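Local coordinates for protein alpha-1,2-mannosidase (Trichoderma reesei, PDB 1HCU) that removes alpha-1,2-linked mannose residues from N-linked high-mannose oligosaccharides, probably with calcium as cofactor, at residues Y343-S348 / A379-T384; I350-F355 / N435-A440; E393-L398 / W415-A420. All coordinates share one frame; numbering follows the deposited sequence.

Contact 1: residues Y343-S348 / A379-T384; sequences YTQTAS and AGFWVT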
ATOM      1  N   TYR A 343      10.676 -14.896  -1.547  1.00 12.31           N
ATOM      2  CA  TYR A 343       9.470 -15.641  -1.904  1.00 14.70           C
ATOM      3  C   TYR A 343       9.914 -17.007  -2.450  1.00 15.38           C
ATOM      4  O   TYR A 343       9.584 -18.057  -1.902  1.00 14.58           O
ATOM      5  CB  TYR A 343       8.701 -14.902  -3.008  1.00 13.57           C
ATOM      6  CG  TYR A 343       7.507 -14.083  -2.565  1.00 14.56           C
ATOM      7  CD1 TYR A 343       6.209 -14.524  -2.829  1.00 14.06           C
ATOM      8  CD2 TYR A 343       7.667 -12.857  -1.911  1.00 13.61           C
ATOM      9  CE1 TYR A 343       5.102 -13.772  -2.460  1.00 12.11           C
ATOM     10  CE2 TYR A 343       6.563 -12.093  -1.533  1.00 12.95           C
ATOM     11  CZ  TYR A 343       5.281 -12.558  -1.811  1.00 14.75           C
ATOM     12  OH  TYR A 343       4.178 -11.830  -1.431  1.00 12.53           O
ATOM     13  N   THR A 344      10.687 -16.946  -3.532  1.00 16.04           N
ATOM     14  CA  THR A 344      11.194 -18.109  -4.260  1.00 18.26           C
ATOM     15  C   THR A 344      12.084 -19.070  -3.467  1.00 17.20           C
ATOM     16  O   THR A 344      12.236 -20.226  -3.853  1.00 16.68           O
ATOM     17  CB  THR A 344      11.976 -17.642  -5.543  1.00 19.27           C
ATOM     18  OG1 THR A 344      12.227 -18.755  -6.404  1.00 23.25           O
ATOM     19  CG2 THR A 344      13.310 -17.016  -5.157  1.00 18.48           C
ATOM     20  N   GLN A 345      12.657 -18.621  -2.356  1.00 17.48           N
ATOM     21  CA  GLN A 345      13.528 -19.512  -1.600  1.00 16.48           C
ATOM     22  C   GLN A 345      12.932 -20.191  -0.365  1.00 16.71           C
ATOM     23  O   GLN A 345      13.588 -21.042   0.247  1.00 17.43           O
ATOM     24  CB  GLN A 345      14.830 -18.785  -1.251  1.00 14.13           C
ATOM     25  CG  GLN A 345      15.544 -18.274  -2.499  1.00 13.73           C
ATOM     26  CD  GLN A 345      16.914 -17.689  -2.215  1.00 15.96           C
ATOM     27  OE1 GLN A 345      17.913 -18.412  -2.159  1.00 15.79           O
ATOM     28  NE2 GLN A 345      16.969 -16.368  -2.024  1.00 14.93           N
ATOM     29  N   THR A 346      11.701 -19.847   0.006  1.00 14.34           N
ATOM     30  CA  THR A 346      11.089 -20.505   1.156  1.00 15.42           C
ATOM     31  C   THR A 346      10.478 -21.819   0.671  1.00 16.40           C
ATOM     32  O   THR A 346      10.417 -22.076  -0.534  1.00 16.73           O
ATOM     33  CB  THR A 346       9.965 -19.657   1.805  1.00 15.19           C
ATOM     34  OG1 THR A 346       8.884 -19.497   0.876  1.00 13.94           O
ATOM     35  CG2 THR A 346      10.497 -18.285   2.215  1.00 15.03           C
ATOM     36  N   ALA A 347      10.020 -22.645   1.604  1.00 16.65           N
ATOM     37  CA  ALA A 347       9.420 -23.919   1.244  1.00 15.65           C
ATOM     38  C   ALA A 347       8.067 -23.697   0.573  1.00 16.28           C
ATOM     39  O   ALA A 347       7.700 -24.424  -0.347  1.00 16.63           O
ATOM     40  CB  ALA A 347       9.266 -24.801   2.484  1.00 15.76           C
ATOM     41  N   SER A 348       7.325 -22.686   1.010  1.00 16.37           N
ATOM     42  CA  SER A 348       6.023 -22.432   0.402  1.00 15.15           C
ATOM     43  C   SER A 348       6.117 -21.573  -0.866  1.00 14.09           C
ATOM     44  O   SER A 348       5.162 -21.500  -1.645  1.00 14.14           O
ATOM     45  CB  SER A 348       5.092 -21.741   1.398  1.00 15.28           C
ATOM     46  OG  SER A 348       5.567 -20.443   1.708  1.00 18.50           O
ATOM     47  N   ALA A 379      20.292 -19.057   1.050  1.00 13.16           N
ATOM     48  CA  ALA A 379      19.199 -18.138   0.750  1.00 11.43           C
ATOM     49  C   ALA A 379      19.577 -16.663   0.866  1.00 14.21           C
ATOM     50  O   ALA A 379      19.063 -15.827   0.122  1.00 15.38           O
ATOM     51  CB  ALA A 379      18.017 -18.429   1.648  1.00 13.86           C
ATOM     52  N   GLY A 380      20.457 -16.337   1.806  1.00 12.89           N
ATOM     53  CA  GLY A 380      20.864 -14.955   1.965  1.00 13.61           C
ATOM     54  C   GLY A 380      20.056 -14.180   2.991  1.00 14.64           C
ATOM     55  O   GLY A 380      20.177 -12.959   3.081  1.00 15.77           O
ATOM     56  N   PHE A 381      19.231 -14.875   3.770  1.00 13.62           N
ATOM     57  CA  PHE A 381      18.426 -14.220   4.801  1.00 12.07           C
ATOM     58  C   PHE A 381      17.810 -15.271   5.714  1.00 11.38           C
ATOM     59  O   PHE A 381      17.788 -16.453   5.380  1.00 11.61           O
ATOM     60  CB  PHE A 381      17.306 -13.389   4.140  1.00 11.33           C
ATOM     61  CG  PHE A 381      16.199 -14.225   3.516  1.00  9.93           C
ATOM     62  CD1 PHE A 381      15.068 -14.574   4.253  1.00 10.21           C
ATOM     63  CD2 PHE A 381      16.300 -14.674   2.201  1.00  8.44           C
ATOM     64  CE1 PHE A 381      14.047 -15.361   3.687  1.00  9.60           C
ATOM     65  CE2 PHE A 381      15.297 -15.457   1.625  1.00  8.06           C
ATOM     66  CZ  PHE A 381      14.164 -15.804   2.369  1.00 10.18           C
ATOM     67  N   TRP A 382      17.347 -14.858   6.886  1.00 10.91           N
ATOM     68  CA  TRP A 382      16.656 -15.791   7.761  1.00 10.88           C
ATOM     69  C   TRP A 382      15.349 -15.126   8.171  1.00 10.90           C
ATOM     70  O   TRP A 382      15.222 -13.900   8.129  1.00 11.97           O
ATOM     71  CB  TRP A 382      17.510 -16.192   8.969  1.00 10.31           C
ATOM     72  CG  TRP A 382      17.839 -15.129   9.930  1.00 11.94           C
ATOM     73  CD1 TRP A 382      17.088 -14.717  10.991  1.00 11.83           C
ATOM     74  CD2 TRP A 382      19.053 -14.376   9.976  1.00 12.27           C
ATOM     75  NE1 TRP A 382      17.762 -13.758  11.705  1.00 10.54           N
ATOM     76  CE2 TRP A 382      18.972 -13.527  11.107  1.00 10.46           C
ATOM     77  CE3 TRP A 382      20.203 -14.339   9.176  1.00 11.16           C
ATOM     78  CZ2 TRP A 382      19.999 -12.647  11.460  1.00 10.77           C
ATOM     79  CZ3 TRP A 382      21.228 -13.467   9.523  1.00 12.65           C
ATOM     80  CH2 TRP A 382      21.118 -12.630  10.659  1.00 12.12           C
ATOM     81  N   VAL A 383      14.370 -15.940   8.536  1.00 12.25           N
ATOM     82  CA  VAL A 383      13.052 -15.442   8.904  1.00 12.90           C
ATOM     83  C   VAL A 383      12.933 -15.065  10.366  1.00 12.37           C
ATOM     84  O   VAL A 383      13.364 -15.809  11.241  1.00 10.89           O
ATOM     85  CB  VAL A 383      11.965 -16.492   8.600  1.00 13.51           C
ATOM     86  CG1 VAL A 383      10.580 -15.890   8.808  1.00 14.03           C
ATOM     87  CG2 VAL A 383      12.130 -17.010   7.183  1.00 13.96           C
ATOM     88  N   THR A 384      12.326 -13.909  10.614  1.00 12.80           N
ATOM     89  CA  THR A 384      12.108 -13.414  11.966  1.00 13.45           C
ATOM     90  C   THR A 384      10.601 -13.389  12.256  1.00 14.76           C
ATOM     91  O   THR A 384      10.177 -13.483  13.407  1.00 15.47           O
ATOM     92  CB  THR A 384      12.689 -11.986  12.147  1.00 13.02           C
ATOM     93  OG1 THR A 384      12.123 -11.111  11.169  1.00 13.76           O
ATOM     94  CG2 THR A 384      14.212 -11.990  11.989  1.00 13.13           C
TER
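Gln345, just past the end of helix 326-344, and Ala379, the last residue of helix 373-379, bring their CA atoms to 6.3 Å, the nearest backbone approach of 343-348 and 379-384. The amide of Gln345 bridges the gap. CG lies beside the backbone N (chi1 -57°), and the chain runs on extended, so the carboxamide is carried clear of its own turn to lie alongside Ala379. NE2 donates to Ala379 O at 3.0 Å, but the bond is weak, bent to 130° at the hydrogen; its stronger partner is Gly341 O. OE1 sits 3.2 Å from Ala379 CA and accepts from Arg287 NH1. Glutamine suits this place because one flat group supplies both a donor and an acceptor. With a leucine here, Ala379 O would probably lose its weak donor, and Gly341 O and Arg287 would lose their amide partner. Gly380 then turns the chain out of the helix at positive phi (93°), where a CB would press on the carbonyl oxygen of Ala379. The residues that follow enter strand 382-383, which pairs antiparallel with 354-356 in a sheet beside the helices of this glycosyl hydrolase family 47 enzyme. Phe381 stands at this helix-to-strand junction. Its edge receives Gln345 NE2, 4.1 Å from CE2, and the methyl CG2 of Thr346, 4.4 Å from CZ. Phe375 and Phe355 each meet it edge-to-face. Thr346 offers its methyl to this aromatic cluster while its hydroxyl OG1 bonds to Ile350 O.

Contact 2: residues I350-F355 / N435-A440; sequences IGPEGF and NDVTQA
The flat peptide joining Ile350 to Gly351 is met on one face by Val437, whose methyl CG2 stands over the carbonyl oxygen while CG1 lies farther out, ahead of it; each is 3.2 Å from Ile350 O. Val437 is the second residue of a type I beta turn, Asp436 to Gln439, opened by an Asx turn, and the turn pushes this valine against the chain leading into strand 354-356. At chi1 116° CG1 almost eclipses the carbonyl carbon, a probably strained rotation that sets one methyl over the oxygen and the other in front of it. A beta-branched residue suits the spot because each branch finds its own partner. CG2 packs on CG2 of Ile350 at 3.5 Å, the two side chains crossing at a slant, whereas CG1 reaches CB of Pro352 at 4.1 Å. Ile350 extends the apolar layer to Ala420 and Ala424 of helix 408-425, and Pro352 carries it to Val383 and Thr342. Beyond the proline, Glu353 and Gly354 both face Ala385 in a classic beta bulge. Glu353, the predicted proton donor, swings away from the turn and forms a salt bridge through OE2 with Arg391. Across the turn, Asp436 OD1 holds two groups of Thr438, which approach from the same face of the carboxylate. Thr438 N reaches Asp436 OD1 from the anti side at 2.9 Å, 25° out of plane. The hydroxyl Thr438 OG1 donates to Asp436 OD1 from the syn side at 2.5 Å, 29° out of plane.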
ATOM      1  N   ILE A 350       6.438 -18.455  -0.693  1.00 14.44           N
ATOM      2  CA  ILE A 350       5.839 -17.188  -0.274  1.00 14.70           C
ATOM      3  C   ILE A 350       6.810 -16.445   0.654  1.00 15.73           C
ATOM      4  O   ILE A 350       7.441 -17.062   1.515  1.00 15.75           O
ATOM      5  CB  ILE A 350       4.490 -17.430   0.474  1.00 15.60           C
ATOM      6  CG1 ILE A 350       3.498 -18.116  -0.475  1.00 15.43           C
ATOM      7  CG2 ILE A 350       3.915 -16.103   0.988  1.00 14.03           C
ATOM      8  CD1 ILE A 350       2.210 -18.586   0.184  1.00 14.22           C
ATOM      9  N   GLY A 351       6.924 -15.129   0.480  1.00 15.81           N
ATOM     10  CA  GLY A 351       7.838 -14.340   1.297  1.00 14.82           C
ATOM     11  C   GLY A 351       7.428 -14.154   2.752  1.00 15.84           C
ATOM     12  O   GLY A 351       6.240 -14.089   3.057  1.00 15.49           O
ATOM     13  N   PRO A 352       8.398 -14.062   3.678  1.00 15.40           N
ATOM     14  CA  PRO A 352       8.136 -13.882   5.110  1.00 16.22           C
ATOM     15  C   PRO A 352       7.721 -12.453   5.451  1.00 16.05           C
ATOM     16  O   PRO A 352       7.968 -11.531   4.684  1.00 15.46           O
ATOM     17  CB  PRO A 352       9.467 -14.263   5.751  1.00 16.75           C
ATOM     18  CG  PRO A 352      10.462 -13.776   4.742  1.00 17.04           C
ATOM     19  CD  PRO A 352       9.845 -14.200   3.420  1.00 16.25           C
ATOM     20  N   GLU A 353       7.086 -12.289   6.606  1.00 17.27           N
ATOM     21  CA  GLU A 353       6.623 -10.987   7.076  1.00 18.08           C
ATOM     22  C   GLU A 353       7.822 -10.146   7.493  1.00 17.70           C
ATOM     23  O   GLU A 353       7.880  -8.936   7.251  1.00 17.85           O
ATOM     24  CB  GLU A 353       5.697 -11.186   8.268  1.00 19.85           C
ATOM     25  CG  GLU A 353       4.398 -10.446   8.155  1.00 24.85           C
ATOM     26  CD  GLU A 353       4.550  -9.004   8.501  1.00 25.32           C
ATOM     27  OE1 GLU A 353       5.366  -8.724   9.397  1.00 29.51           O
ATOM     28  OE2 GLU A 353       3.857  -8.162   7.904  1.00 24.28           O
ATOM     29  N   GLY A 354       8.777 -10.814   8.125  1.00 16.12           N
ATOM     30  CA  GLY A 354       9.984 -10.157   8.567  1.00 14.48           C
ATOM     31  C   GLY A 354      11.157 -11.098   8.382  1.00 13.96           C
ATOM     32  O   GLY A 354      11.031 -12.297   8.634  1.00 15.45           O
ATOM     33  N   PHE A 355      12.285 -10.559   7.926  1.00 11.66           N
ATOM     34  CA  PHE A 355      13.488 -11.350   7.720  1.00 12.48           C
ATOM     35  C   PHE A 355      14.717 -10.496   8.001  1.00 13.21           C
ATOM     36  O   PHE A 355      14.634  -9.267   8.033  1.00 12.62           O
ATOM     37  CB  PHE A 355      13.540 -11.917   6.287  1.00 13.38           C
ATOM     38  CG  PHE A 355      13.643 -10.864   5.209  1.00 13.87           C
ATOM     39  CD1 PHE A 355      14.882 -10.400   4.775  1.00 11.14           C
ATOM     40  CD2 PHE A 355      12.491 -10.334   4.633  1.00 15.48           C
ATOM     41  CE1 PHE A 355      14.974  -9.426   3.780  1.00 11.25           C
ATOM     42  CE2 PHE A 355      12.573  -9.358   3.637  1.00 14.96           C
ATOM     43  CZ  PHE A 355      13.817  -8.904   3.210  1.00 12.50           C
ATOM     44  N   ASN A 435       0.152 -19.143   8.809  1.00 18.67           N
ATOM     45  CA  ASN A 435       1.084 -19.095   9.928  1.00 19.87           C
ATOM     46  C   ASN A 435       2.583 -19.200   9.656  1.00 19.66           C
ATOM     47  O   ASN A 435       3.356 -18.370  10.127  1.00 20.21           O
ATOM     48  CB  ASN A 435       0.710 -20.168  10.957  1.00 22.05           C
ATOM     49  CG  ASN A 435      -0.698 -19.998  11.495  1.00 24.21           C
ATOM     50  OD1 ASN A 435      -1.104 -18.901  11.871  1.00 26.15           O
ATOM     51  ND2 ASN A 435      -1.445 -21.091  11.543  1.00 26.90           N
ATOM     52  N   ASP A 436       3.009 -20.218   8.919  1.00 20.13           N
ATOM     53  CA  ASP A 436       4.432 -20.394   8.677  1.00 19.31           C
ATOM     54  C   ASP A 436       4.791 -20.519   7.210  1.00 19.60           C
ATOM     55  O   ASP A 436       4.542 -21.542   6.571  1.00 21.21           O
ATOM     56  CB  ASP A 436       4.925 -21.628   9.414  1.00 21.87           C
ATOM     57  CG  ASP A 436       6.422 -21.631   9.609  1.00 24.13           C
ATOM     58  OD1 ASP A 436       7.149 -21.044   8.775  1.00 24.49           O
ATOM     59  OD2 ASP A 436       6.870 -22.240  10.602  1.00 27.60           O
ATOM     60  N   VAL A 437       5.415 -19.474   6.697  1.00 17.91           N
ATOM     61  CA  VAL A 437       5.829 -19.404   5.314  1.00 16.79           C
ATOM     62  C   VAL A 437       6.986 -20.351   4.995  1.00 18.43           C
ATOM     63  O   VAL A 437       7.123 -20.825   3.862  1.00 17.08           O
ATOM     64  CB  VAL A 437       6.196 -17.946   4.982  1.00 16.46           C
ATOM     65  CG1 VAL A 437       7.662 -17.816   4.632  1.00 12.26           C
ATOM     66  CG2 VAL A 437       5.281 -17.434   3.899  1.00 14.64           C
ATOM     67  N   THR A 438       7.808 -20.637   5.998  1.00 19.75           N
ATOM     68  CA  THR A 438       8.938 -21.535   5.814  1.00 21.14           C
ATOM     69  C   THR A 438       8.445 -22.983   5.763  1.00 23.10           C
ATOM     70  O   THR A 438       9.237 -23.913   5.623  1.00 24.20           O
ATOM     71  CB  THR A 438       9.969 -21.388   6.955  1.00 19.88           C
ATOM     72  OG1 THR A 438       9.432 -21.939   8.161  1.00 21.87           O
ATOM     73  CG2 THR A 438      10.304 -19.913   7.183  1.00 16.81           C
ATOM     74  N   GLN A 439       7.132 -23.167   5.875  1.00 23.74           N
ATOM     75  CA  GLN A 439       6.533 -24.500   5.826  1.00 23.49           C
ATOM     76  C   GLN A 439       5.898 -24.691   4.450  1.00 22.40           C
ATOM     77  O   GLN A 439       5.179 -23.817   3.962  1.00 19.45           O
ATOM     78  CB  GLN A 439       5.468 -24.632   6.911  1.00 26.08           C
ATOM     79  CG  GLN A 439       5.527 -25.914   7.695  1.00 27.26           C
ATOM     80  CD  GLN A 439       4.708 -25.828   8.963  1.00 29.81           C
ATOM     81  OE1 GLN A 439       4.983 -24.998   9.833  1.00 30.14           O
ATOM     82  NE2 GLN A 439       3.687 -26.681   9.077  1.00 30.63           N
ATOM     83  N   ALA A 440       6.165 -25.838   3.833  1.00 19.87           N
ATOM     84  CA  ALA A 440       5.648 -26.137   2.503  1.00 18.66           C
ATOM     85  C   ALA A 440       4.160 -25.849   2.302  1.00 17.73           C
ATOM     86  O   ALA A 440       3.779 -25.201   1.331  1.00 15.20           O
ATOM     87  CB  ALA A 440       5.941 -27.584   2.160  1.00 19.84           C
TER

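Contact 3: residues E393-L398 / W415-A420; sequences ETLESL and WEALSA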
ATOM      1  N   GLU A 393       2.640  -5.933  -1.480  1.00 11.84           N
ATOM      2  CA  GLU A 393       3.850  -5.210  -1.842  1.00 12.45           C
ATOM      3  C   GLU A 393       4.776  -5.820  -2.886  1.00 12.43           C
ATOM      4  O   GLU A 393       5.298  -5.107  -3.735  1.00 13.75           O
ATOM      5  CB  GLU A 393       4.655  -4.880  -0.586  1.00 12.83           C
ATOM      6  CG  GLU A 393       3.930  -3.944   0.363  1.00 16.07           C
ATOM      7  CD  GLU A 393       2.937  -4.666   1.248  1.00 17.32           C
ATOM      8  OE1 GLU A 393       2.139  -3.985   1.918  1.00 21.97           O
ATOM      9  OE2 GLU A 393       2.958  -5.908   1.282  1.00 16.77           O
ATOM     10  N   THR A 394       4.992  -7.127  -2.830  1.00 12.02           N
ATOM     11  CA  THR A 394       5.883  -7.775  -3.777  1.00 11.11           C
ATOM     12  C   THR A 394       5.269  -7.872  -5.176  1.00 11.95           C
ATOM     13  O   THR A 394       5.939  -7.585  -6.183  1.00  9.52           O
ATOM     14  CB  THR A 394       6.296  -9.152  -3.235  1.00 12.11           C
ATOM     15  OG1 THR A 394       7.068  -8.961  -2.041  1.00 10.90           O
ATOM     16  CG2 THR A 394       7.125  -9.915  -4.249  1.00 12.64           C
ATOM     17  N   LEU A 395       3.995  -8.259  -5.229  1.00  9.77           N
ATOM     18  CA  LEU A 395       3.279  -8.346  -6.493  1.00  9.58           C
ATOM     19  C   LEU A 395       3.249  -6.935  -7.067  1.00 10.61           C
ATOM     20  O   LEU A 395       3.288  -6.738  -8.285  1.00 11.74           O
ATOM     21  CB  LEU A 395       1.853  -8.845  -6.262  1.00  9.31           C
ATOM     22  CG  LEU A 395       1.736 -10.319  -5.868  1.00  9.89           C
ATOM     23  CD1 LEU A 395       0.392 -10.540  -5.204  1.00 11.13           C
ATOM     24  CD2 LEU A 395       1.903 -11.215  -7.109  1.00  8.04           C
ATOM     25  N   GLU A 396       3.197  -5.952  -6.173  1.00 10.93           N
ATOM     26  CA  GLU A 396       3.181  -4.553  -6.580  1.00 12.00           C
ATOM     27  C   GLU A 396       4.491  -4.222  -7.285  1.00 11.76           C
ATOM     28  O   GLU A 396       4.489  -3.722  -8.409  1.00 10.35           O
ATOM     29  CB  GLU A 396       3.020  -3.644  -5.356  1.00 13.61           C
ATOM     30  CG  GLU A 396       2.897  -2.152  -5.656  1.00 14.66           C
ATOM     31  CD  GLU A 396       2.698  -1.342  -4.384  1.00 15.07           C
ATOM     32  OE1 GLU A 396       2.249  -1.934  -3.382  1.00 18.56           O
ATOM     33  OE2 GLU A 396       2.976  -0.123  -4.378  1.00 15.47           O
ATOM     34  N   SER A 397       5.611  -4.511  -6.631  1.00 10.00           N
ATOM     35  CA  SER A 397       6.898  -4.199  -7.233  1.00 12.25           C
ATOM     36  C   SER A 397       7.163  -4.962  -8.527  1.00 12.41           C
ATOM     37  O   SER A 397       7.713  -4.399  -9.473  1.00 11.59           O
ATOM     38  CB  SER A 397       8.023  -4.414  -6.222  1.00 11.25           C
ATOM     39  OG  SER A 397       7.941  -3.426  -5.209  1.00 10.61           O
ATOM     40  N   LEU A 398       6.766  -6.231  -8.575  1.00 12.29           N
ATOM     41  CA  LEU A 398       6.953  -7.021  -9.777  1.00 12.48           C
ATOM     42  C   LEU A 398       6.154  -6.373 -10.901  1.00 14.16           C
ATOM     43  O   LEU A 398       6.619  -6.285 -12.040  1.00 16.80           O
ATOM     44  CB  LEU A 398       6.476  -8.456  -9.555  1.00 12.30           C
ATOM     45  CG  LEU A 398       7.324  -9.273  -8.572  1.00 13.85           C
ATOM     46  CD1 LEU A 398       6.603 -10.575  -8.240  1.00 12.01           C
ATOM     47  CD2 LEU A 398       8.697  -9.545  -9.181  1.00  9.04           C
ATOM     48  N   TRP A 415       3.514 -14.587 -11.599  1.00 15.04           N
ATOM     49  CA  TRP A 415       2.691 -15.783 -11.735  1.00 16.69           C
ATOM     50  C   TRP A 415       3.139 -16.815 -10.710  1.00 17.91           C
ATOM     51  O   TRP A 415       2.315 -17.474 -10.075  1.00 17.92           O
ATOM     52  CB  TRP A 415       2.820 -16.356 -13.152  1.00 17.53           C
ATOM     53  CG  TRP A 415       2.002 -17.585 -13.384  1.00 19.32           C
ATOM     54  CD1 TRP A 415       2.453 -18.801 -13.811  1.00 19.69           C
ATOM     55  CD2 TRP A 415       0.588 -17.725 -13.195  1.00 20.06           C
ATOM     56  NE1 TRP A 415       1.408 -19.689 -13.899  1.00 20.24           N
ATOM     57  CE2 TRP A 415       0.253 -19.055 -13.527  1.00 20.45           C
ATOM     58  CE3 TRP A 415      -0.430 -16.854 -12.778  1.00 20.69           C
ATOM     59  CZ2 TRP A 415      -1.058 -19.538 -13.457  1.00 21.91           C
ATOM     60  CZ3 TRP A 415      -1.736 -17.334 -12.709  1.00 22.33           C
ATOM     61  CH2 TRP A 415      -2.036 -18.665 -13.046  1.00 21.34           C
ATOM     62  N   GLU A 416       4.450 -16.957 -10.548  1.00 18.62           N
ATOM     63  CA  GLU A 416       4.971 -17.898  -9.569  1.00 20.25           C
ATOM     64  C   GLU A 416       4.533 -17.434  -8.186  1.00 19.23           C
ATOM     65  O   GLU A 416       4.242 -18.258  -7.316  1.00 19.59           O
ATOM     66  CB  GLU A 416       6.499 -17.970  -9.641  1.00 22.68           C
ATOM     67  CG  GLU A 416       7.036 -18.695 -10.865  1.00 28.91           C
ATOM     68  CD  GLU A 416       8.533 -18.491 -11.054  1.00 31.98           C
ATOM     69  OE1 GLU A 416       9.267 -18.486 -10.039  1.00 34.94           O
ATOM     70  OE2 GLU A 416       8.974 -18.343 -12.218  1.00 34.93           O
ATOM     71  N   ALA A 417       4.476 -16.114  -7.997  1.00 17.75           N
ATOM     72  CA  ALA A 417       4.061 -15.535  -6.719  1.00 17.52           C
ATOM     73  C   ALA A 417       2.571 -15.789  -6.453  1.00 16.85           C
ATOM     74  O   ALA A 417       2.216 -16.284  -5.378  1.00 16.08           O
ATOM     75  CB  ALA A 417       4.364 -14.031  -6.687  1.00 18.07           C
ATOM     76  N   LEU A 418       1.704 -15.467  -7.417  1.00 15.34           N
ATOM     77  CA  LEU A 418       0.270 -15.701  -7.236  1.00 15.17           C
ATOM     78  C   LEU A 418       0.020 -17.192  -6.989  1.00 15.48           C
ATOM     79  O   LEU A 418      -0.692 -17.550  -6.055  1.00 15.95           O
ATOM     80  CB  LEU A 418      -0.556 -15.250  -8.461  1.00 16.84           C
ATOM     81  CG  LEU A 418      -2.061 -15.599  -8.330  1.00 20.24           C
ATOM     82  CD1 LEU A 418      -2.838 -14.426  -7.749  1.00 17.01           C
ATOM     83  CD2 LEU A 418      -2.643 -15.987  -9.671  1.00 19.84           C
ATOM     84  N   SER A 419       0.617 -18.055  -7.812  1.00 14.48           N
ATOM     85  CA  SER A 419       0.441 -19.504  -7.663  1.00 14.57           C
ATOM     86  C   SER A 419       0.826 -20.019  -6.277  1.00 13.03           C
ATOM     87  O   SER A 419       0.088 -20.805  -5.672  1.00 13.69           O
ATOM     88  CB  SER A 419       1.258 -20.264  -8.715  1.00 14.58           C
ATOM     89  OG  SER A 419       0.865 -19.903 -10.022  1.00 16.72           O
ATOM     90  N   ALA A 420       1.984 -19.594  -5.781  1.00 11.24           N
ATOM     91  CA  ALA A 420       2.426 -20.022  -4.457  1.00 11.88           C
ATOM     92  C   ALA A 420       1.417 -19.552  -3.413  1.00 12.62           C
ATOM     93  O   ALA A 420       1.047 -20.302  -2.504  1.00 15.93           O
ATOM     94  CB  ALA A 420       3.808 -19.462  -4.146  1.00  7.11           C
TER
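Trp415 O, on the helix whose Ala417 packs against Leu395, is gripped twice by Ser419. The backbone N gives the regular helical bond at 2.9 Å, and the hydroxyl OG adds a second from the opposite face of the carbonyl, at 2.8 Å and 36° out of its plane. A serine four residues on can fold back in this way, and its OG also stands over the centre of the Trp415 indole, 3.7 Å above the ring plane. Arg15 makes a cation-pi contact with the same tryptophan. The side chains that touch across to helix 393-405 are apolar. Leu395 CD2 touches Ala417 CB at 3.8 Å; with CG beside the backbone N (chi1 -71°), the leucine reaches across to the partner helix. Leu398, one turn further, brings CD1 to 4.4 Å from the same CB, so one small methyl is received between two leucine branches. Alanine is short enough to allow this. Ala457 and Ile421 also lie against Leu395, and Phe340 against Leu398, closing a core between several helices. The two segments' axes approach to 10.4 Å and run antiparallel at 160°, joined by a short link. Antiparallel helix packing of this kind is characteristic of the alpha/alpha barrel of family 47 glycosidases; helix 393-405 also carries Glu393, a predicted active-site residue.

Contacts 1 and 2 have centres about 7 Å apart and interlock along the chain: their segments alternate, and strands 382-383 and 354-356 are neighbours in one antiparallel sheet. Thr384 N probably bonds to Gly354 O at 2.9 Å, and Ser348 OG probably bonds to Val437 O at 2.7 Å. Contact 3, with its centre about 14 Å from that of contact 2 and 15 Å from that of contact 1, follows contact 1 in sequence and falls between the two segments of contact 2. Tyr343 and Ile350 pack against its helices. The helix pair 393-405 and 408-425 thus packs on the segments that flank strand 354-356. Contacts 2 and 3 hold the predicted active-site residues Glu353 and Glu393, respectively.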